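Local coordinates for cytoplasmic protein (Cryptococcus neoformans var. grubii serotype A, PDB 7LPO) that probably hydrolyses steryl beta-glucosides, as a sterylglucosidase of glycoside hydrolase family 5, at residues Lys75-Asp80 and Ile125-Lys130; Gly40-Gly45 and Leu98-Phe103. All coordinates share one frame; numbering follows the deposited sequence.

Overall arrangement
The two contacts illustrate how a TIM barrel is built from the inside outward. Contact 2 joins two neighbouring parallel strands of the barrel, about 9 Å between its centre and that of the chain; contact 1 lies further out, where a loop rests on the helix 118-133 that packs on strand 98-104. Their centres are 12 Å apart, and they touch directly. Pro76 of contact 1 reaches both strands of contact 2, with its CD 3.3 Å from Tyr101 OH and its CB 4.0 Å from Leu43 CG. From the helix, Val127 CG1 meets Tyr101 CE2 at 3.6 Å. Tyr101 therefore connects the sheet to both partners of the outer layer.

Contact 1 (Lys75-Asp80 and Ile125-Lys130); sequences KPLNLD and IAVLRK
In the outer layer of the family 5 TIM barrel, the loop 75-80, which leads into helix 83-93, lies against helix 118-133, and Leu79 makes most of the join. No hydrogen bond links the two segments; the contact is apolar. Leu79 divides its two methyls between successive parts of the helix. With CG beside the backbone N and anti to the carbonyl carbon (chi1 -59°), its CD1 lies 3.7 Å from Ala126 CB and 3.9 Å from Val127 CG2, the side chains of Leu79 and Val127 crossing at about a right angle. Deeper in, Leu77 CD1 approaches the other branch, Val127 CG1, more loosely at 4.3 Å, so the valine presents one methyl to each leucine. The loop is shaped by an Asx turn of its own: Asn78 OD1 accepts from Asp80 N at 2.7 Å, with the donor in the plane of the Asn78 side-chain carbonyl. A separate tie comes from the helix, where Tyr123 OH, one turn before Val127, hydrogen-bonds to Leu77 O. Lys130 runs past Leu79 in the opposite direction and bends at its end, where NZ forms a salt bridge with Asp85 of helix 83-93; its aliphatic part touches the leucine, Lys130 CD lying 3.6 Å from Leu79 CD2.

Contact 2 (Gly40-Gly45 and Leu98-Phe103); sequences GVNLSG and LLRYVF
This is a parallel strand pair in the wall of the TIM barrel, strands 40-43 and 98-103 running 13° apart with closest axis approach 4.7 Å. Backbone bonds alternate across it: Arg100 N gives to Val41 O at 3.1 Å, Leu43 N to Arg100 O at 3.0 Å, and Val102 N to Leu43 O at 3.2 Å. A water bridges the end of the pair, donating to both Leu43 O and Val102 O. Asn42 and Arg100 lie side by side on one face. The Arg100 chain, extended from CG to NE, carries its NH1 to Asn42 OD1 at 2.6 Å (N-H...O 160°). The oxygen lies close to the guanidinium plane, while the amide is turned 75° from it. Salt bridges to Asp267 and Glu521, with a hydrogen bond to Asn270, further hold this buried guanidinium, and Asn42 ND2 binds Gly520 O. On the face with Leu43 and Tyr101, Val41 CG2 packs on Leu99 CD2 at 3.8 Å. Strand 567-570 borders 35-43 and strand 137-143 borders 98-104, while helix 118-133 packs over Leu99 and Tyr101 through Cys131, Tyr123, Ile124 and Val127.

Contact 1 (Lys75-Asp80 and Ile125-Lys130)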
loop_
_atom_site.group_PDB
_atom_site.type_symbol
_atom_site.label_atom_id
_atom_site.label_comp_id
_atom_site.label_asym_id
_atom_site.label_seq_id
_atom_site.Cartn_x
_atom_site.Cartn_y
_atom_site.Cartn_z
ATOM N N LYS A 75 -12.301 -13.545 -3.578
ATOM C CA LYS A 75 -11.465 -12.698 -2.742
ATOM C C LYS A 75 -11.423 -11.311 -3.365
ATOM O O LYS A 75 -11.124 -11.192 -4.560
ATOM C CB LYS A 75 -10.043 -13.253 -2.612
ATOM C CG LYS A 75 -9.966 -14.585 -1.886
ATOM C CD LYS A 75 -8.704 -15.326 -2.296
ATOM C CE LYS A 75 -7.927 -15.777 -1.075
ATOM N NZ LYS A 75 -6.470 -15.781 -1.359
ATOM N N PRO A 76 -11.639 -10.240 -2.599
ATOM C CA PRO A 76 -11.609 -10.224 -1.129
ATOM C C PRO A 76 -12.878 -10.681 -0.423
ATOM O O PRO A 76 -12.802 -11.088 0.733
ATOM C CB PRO A 76 -11.348 -8.739 -0.805
ATOM C CG PRO A 76 -12.034 -8.002 -1.940
ATOM C CD PRO A 76 -11.868 -8.899 -3.174
ATOM N N LEU A 77 -14.021 -10.617 -1.091
ATOM C CA LEU A 77 -15.302 -10.898 -0.462
ATOM C C LEU A 77 -16.005 -12.045 -1.176
ATOM O O LEU A 77 -16.089 -12.064 -2.409
ATOM C CB LEU A 77 -16.181 -9.655 -0.479
ATOM C CG LEU A 77 -15.746 -8.495 0.412
ATOM C CD1 LEU A 77 -16.701 -7.334 0.174
ATOM C CD2 LEU A 77 -15.704 -8.875 1.884
ATOM N N ASN A 78 -16.499 -13.002 -0.397
ATOM C CA ASN A 78 -17.266 -14.112 -0.942
ATOM C C ASN A 78 -18.699 -13.652 -1.204
ATOM O O ASN A 78 -19.389 -13.183 -0.292
ATOM C CB ASN A 78 -17.243 -15.294 0.015
ATOM C CG ASN A 78 -17.800 -16.550 -0.614
ATOM O OD1 ASN A 78 -18.910 -16.556 -1.141
ATOM N ND2 ASN A 78 -17.025 -17.616 -0.578
ATOM N N LEU A 79 -19.135 -13.762 -2.452
ATOM C CA LEU A 79 -20.459 -13.303 -2.848
ATOM C C LEU A 79 -21.472 -14.438 -2.923
ATOM O O LEU A 79 -22.627 -14.196 -3.276
ATOM C CB LEU A 79 -20.379 -12.577 -4.199
ATOM C CG LEU A 79 -19.449 -11.353 -4.225
ATOM C CD1 LEU A 79 -19.301 -10.801 -5.648
ATOM C CD2 LEU A 79 -19.919 -10.248 -3.304
ATOM N N ASP A 80 -21.073 -15.663 -2.583
ATOM C CA ASP A 80 -21.975 -16.806 -2.639
ATOM C C ASP A 80 -22.572 -17.183 -1.289
ATOM O O ASP A 80 -23.615 -17.845 -1.262
ATOM C CB ASP A 80 -21.247 -18.037 -3.202
ATOM C CG ASP A 80 -20.752 -17.831 -4.627
ATOM O OD1 ASP A 80 -21.389 -17.064 -5.381
ATOM O OD2 ASP A 80 -19.720 -18.432 -4.992
ATOM N N ILE A 125 -16.282 -6.293 -10.534
ATOM C CA ILE A 125 -17.403 -5.386 -10.763
ATOM C C ILE A 125 -18.538 -5.688 -9.795
ATOM O O ILE A 125 -19.156 -4.775 -9.239
ATOM C CB ILE A 125 -17.863 -5.475 -12.231
ATOM C CG1 ILE A 125 -16.922 -4.644 -13.103
ATOM C CG2 ILE A 125 -19.309 -5.033 -12.371
ATOM C CD1 ILE A 125 -17.002 -4.967 -14.579
ATOM N N ALA A 126 -18.830 -6.973 -9.585
ATOM C CA ALA A 126 -19.864 -7.355 -8.630
ATOM C C ALA A 126 -19.507 -6.896 -7.223
ATOM O O ALA A 126 -20.367 -6.406 -6.484
ATOM C CB ALA A 126 -20.061 -8.874 -8.655
ATOM N N VAL A 127 -18.246 -7.063 -6.824
ATOM C CA VAL A 127 -17.809 -6.557 -5.524
ATOM C C VAL A 127 -17.972 -5.045 -5.462
ATOM O O VAL A 127 -18.479 -4.499 -4.480
ATOM C CB VAL A 127 -16.355 -6.974 -5.241
ATOM C CG1 VAL A 127 -15.850 -6.312 -3.958
ATOM C CG2 VAL A 127 -16.246 -8.484 -5.158
ATOM N N LEU A 128 -17.565 -4.345 -6.520
ATOM C CA LEU A 128 -17.707 -2.893 -6.526
ATOM C C LEU A 128 -19.170 -2.478 -6.404
ATOM O O LEU A 128 -19.484 -1.481 -5.746
ATOM C CB LEU A 128 -17.085 -2.311 -7.793
ATOM C CG LEU A 128 -15.574 -2.500 -7.882
ATOM C CD1 LEU A 128 -15.032 -1.994 -9.212
ATOM C CD2 LEU A 128 -14.877 -1.804 -6.698
ATOM N N ARG A 129 -20.081 -3.238 -7.009
ATOM C CA ARG A 129 -21.496 -2.894 -6.910
ATOM C C ARG A 129 -21.985 -2.950 -5.467
ATOM O O ARG A 129 -22.738 -2.074 -5.027
ATOM C CB ARG A 129 -22.326 -3.827 -7.791
ATOM C CG ARG A 129 -22.258 -3.480 -9.270
ATOM C CD ARG A 129 -23.520 -3.918 -9.993
ATOM N NE ARG A 129 -23.248 -4.329 -11.365
ATOM C CZ ARG A 129 -23.181 -3.495 -12.397
ATOM N NH1 ARG A 129 -23.366 -2.187 -12.217
ATOM N NH2 ARG A 129 -22.931 -3.971 -13.614
ATOM N N LYS A 130 -21.575 -3.975 -4.716
ATOM C CA LYS A 130 -21.958 -4.053 -3.308
ATOM C C LYS A 130 -21.328 -2.927 -2.496
ATOM O O LYS A 130 -21.972 -2.368 -1.601
ATOM C CB LYS A 130 -21.571 -5.409 -2.725
ATOM C CG LYS A 130 -22.526 -6.524 -3.103
ATOM C CD LYS A 130 -22.304 -7.772 -2.263
ATOM C CE LYS A 130 -23.554 -8.641 -2.227
ATOM N NZ LYS A 130 -24.720 -7.930 -1.623
#

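Contact 2 (Gly40-Gly45 and Leu98-Phe103)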
loop_
_atom_site.group_PDB
_atom_site.type_symbol
_atom_site.label_atom_id
_atom_site.label_comp_id
_atom_site.label_asym_id
_atom_site.label_seq_id
_atom_site.Cartn_x
_atom_site.Cartn_y
_atom_site.Cartn_z
ATOM N N GLY A 40 -10.818 4.907 5.553
ATOM C CA GLY A 40 -11.254 3.546 5.388
ATOM C C GLY A 40 -10.107 2.566 5.473
ATOM O O GLY A 40 -9.161 2.784 6.237
ATOM N N VAL A 41 -10.183 1.491 4.684
ATOM C CA VAL A 41 -9.251 0.376 4.779
ATOM C C VAL A 41 -8.874 -0.088 3.381
ATOM O O VAL A 41 -9.575 0.172 2.399
ATOM C CB VAL A 41 -9.851 -0.801 5.576
ATOM C CG1 VAL A 41 -10.322 -0.327 6.924
ATOM C CG2 VAL A 41 -11.040 -1.416 4.801
ATOM N N ASN A 42 -7.735 -0.771 3.306
ATOM C CA ASN A 42 -7.382 -1.540 2.122
ATOM C C ASN A 42 -8.123 -2.868 2.168
ATOM O O ASN A 42 -8.068 -3.581 3.174
ATOM C CB ASN A 42 -5.878 -1.783 2.063
ATOM C CG ASN A 42 -5.104 -0.543 1.668
ATOM O OD1 ASN A 42 -4.669 -0.404 0.520
ATOM N ND2 ASN A 42 -4.945 0.376 2.612
ATOM N N LEU A 43 -8.800 -3.201 1.071
ATOM C CA LEU A 43 -9.603 -4.414 0.942
ATOM C C LEU A 43 -9.227 -5.058 -0.390
ATOM O O LEU A 43 -9.717 -4.627 -1.440
ATOM C CB LEU A 43 -11.087 -4.072 1.006
ATOM C CG LEU A 43 -12.109 -5.207 0.980
ATOM C CD1 LEU A 43 -12.326 -5.765 2.367
ATOM C CD2 LEU A 43 -13.426 -4.698 0.386
ATOM N N SER A 44 -8.362 -6.073 -0.378
ATOM C CA SER A 44 -7.787 -6.676 0.813
ATOM C C SER A 44 -6.468 -7.365 0.452
ATOM O O SER A 44 -6.266 -7.788 -0.684
ATOM C CB SER A 44 -8.753 -7.694 1.417
ATOM O OG SER A 44 -8.096 -8.527 2.363
ATOM N N GLY A 45 -5.583 -7.508 1.427
ATOM C CA GLY A 45 -4.398 -8.324 1.248
ATOM C C GLY A 45 -4.678 -9.743 0.783
ATOM O O GLY A 45 -3.813 -10.383 0.176
ATOM N N LEU A 98 -14.395 4.768 2.737
ATOM C CA LEU A 98 -13.387 4.647 1.696
ATOM C C LEU A 98 -12.822 3.237 1.689
ATOM O O LEU A 98 -12.638 2.620 2.742
ATOM C CB LEU A 98 -12.251 5.656 1.911
ATOM C CG LEU A 98 -11.023 5.565 1.003
ATOM C CD1 LEU A 98 -11.328 6.157 -0.350
ATOM C CD2 LEU A 98 -9.845 6.283 1.654
ATOM N N LEU A 99 -12.555 2.737 0.491
ATOM C CA LEU A 99 -11.916 1.445 0.297
ATOM C C LEU A 99 -10.860 1.616 -0.778
ATOM O O LEU A 99 -11.154 2.172 -1.837
ATOM C CB LEU A 99 -12.918 0.366 -0.128
ATOM C CG LEU A 99 -14.063 0.058 0.829
ATOM C CD1 LEU A 99 -15.092 -0.799 0.115
ATOM C CD2 LEU A 99 -13.565 -0.624 2.078
ATOM N N ARG A 100 -9.631 1.191 -0.483
ATOM C CA ARG A 100 -8.589 1.041 -1.490
ATOM C C ARG A 100 -8.670 -0.403 -1.959
ATOM O O ARG A 100 -8.420 -1.328 -1.178
ATOM C CB ARG A 100 -7.219 1.378 -0.915
ATOM C CG ARG A 100 -6.096 1.311 -1.943
ATOM C CD ARG A 100 -4.890 2.031 -1.416
ATOM N NE ARG A 100 -3.721 1.934 -2.282
ATOM C CZ ARG A 100 -2.722 1.077 -2.102
ATOM N NH1 ARG A 100 -2.748 0.201 -1.098
ATOM N NH2 ARG A 100 -1.688 1.098 -2.930
ATOM N N TYR A 101 -9.078 -0.603 -3.211
ATOM C CA TYR A 101 -9.425 -1.933 -3.693
ATOM C C TYR A 101 -8.214 -2.588 -4.341
ATOM O O TYR A 101 -7.694 -2.089 -5.340
ATOM C CB TYR A 101 -10.593 -1.876 -4.678
ATOM C CG TYR A 101 -11.049 -3.264 -5.037
ATOM C CD1 TYR A 101 -10.415 -3.986 -6.041
ATOM C CD2 TYR A 101 -12.078 -3.882 -4.330
ATOM C CE1 TYR A 101 -10.811 -5.280 -6.352
ATOM C CE2 TYR A 101 -12.482 -5.177 -4.640
ATOM C CZ TYR A 101 -11.844 -5.864 -5.653
ATOM O OH TYR A 101 -12.231 -7.154 -5.956
ATOM N N VAL A 102 -7.809 -3.729 -3.801
ATOM C CA VAL A 102 -6.576 -4.402 -4.193
ATOM C C VAL A 102 -6.872 -5.443 -5.267
ATOM O O VAL A 102 -7.729 -6.313 -5.082
ATOM C CB VAL A 102 -5.911 -5.057 -2.970
ATOM C CG1 VAL A 102 -4.684 -5.843 -3.383
ATOM C CG2 VAL A 102 -5.557 -4.016 -1.918
ATOM N N PHE A 103 -6.156 -5.356 -6.390
ATOM C CA PHE A 103 -6.155 -6.393 -7.412
ATOM C C PHE A 103 -4.736 -6.530 -7.946
ATOM O O PHE A 103 -3.923 -5.609 -7.850
ATOM C CB PHE A 103 -7.143 -6.093 -8.555
ATOM C CG PHE A 103 -6.748 -4.932 -9.409
ATOM C CD1 PHE A 103 -7.077 -3.639 -9.035
ATOM C CD2 PHE A 103 -6.043 -5.124 -10.577
ATOM C CE1 PHE A 103 -6.714 -2.559 -9.806
ATOM C CE2 PHE A 103 -5.677 -4.048 -11.362
ATOM C CZ PHE A 103 -6.013 -2.762 -10.976
HETATM O O HOH W 1 -9.227 -6.899 -3.069
#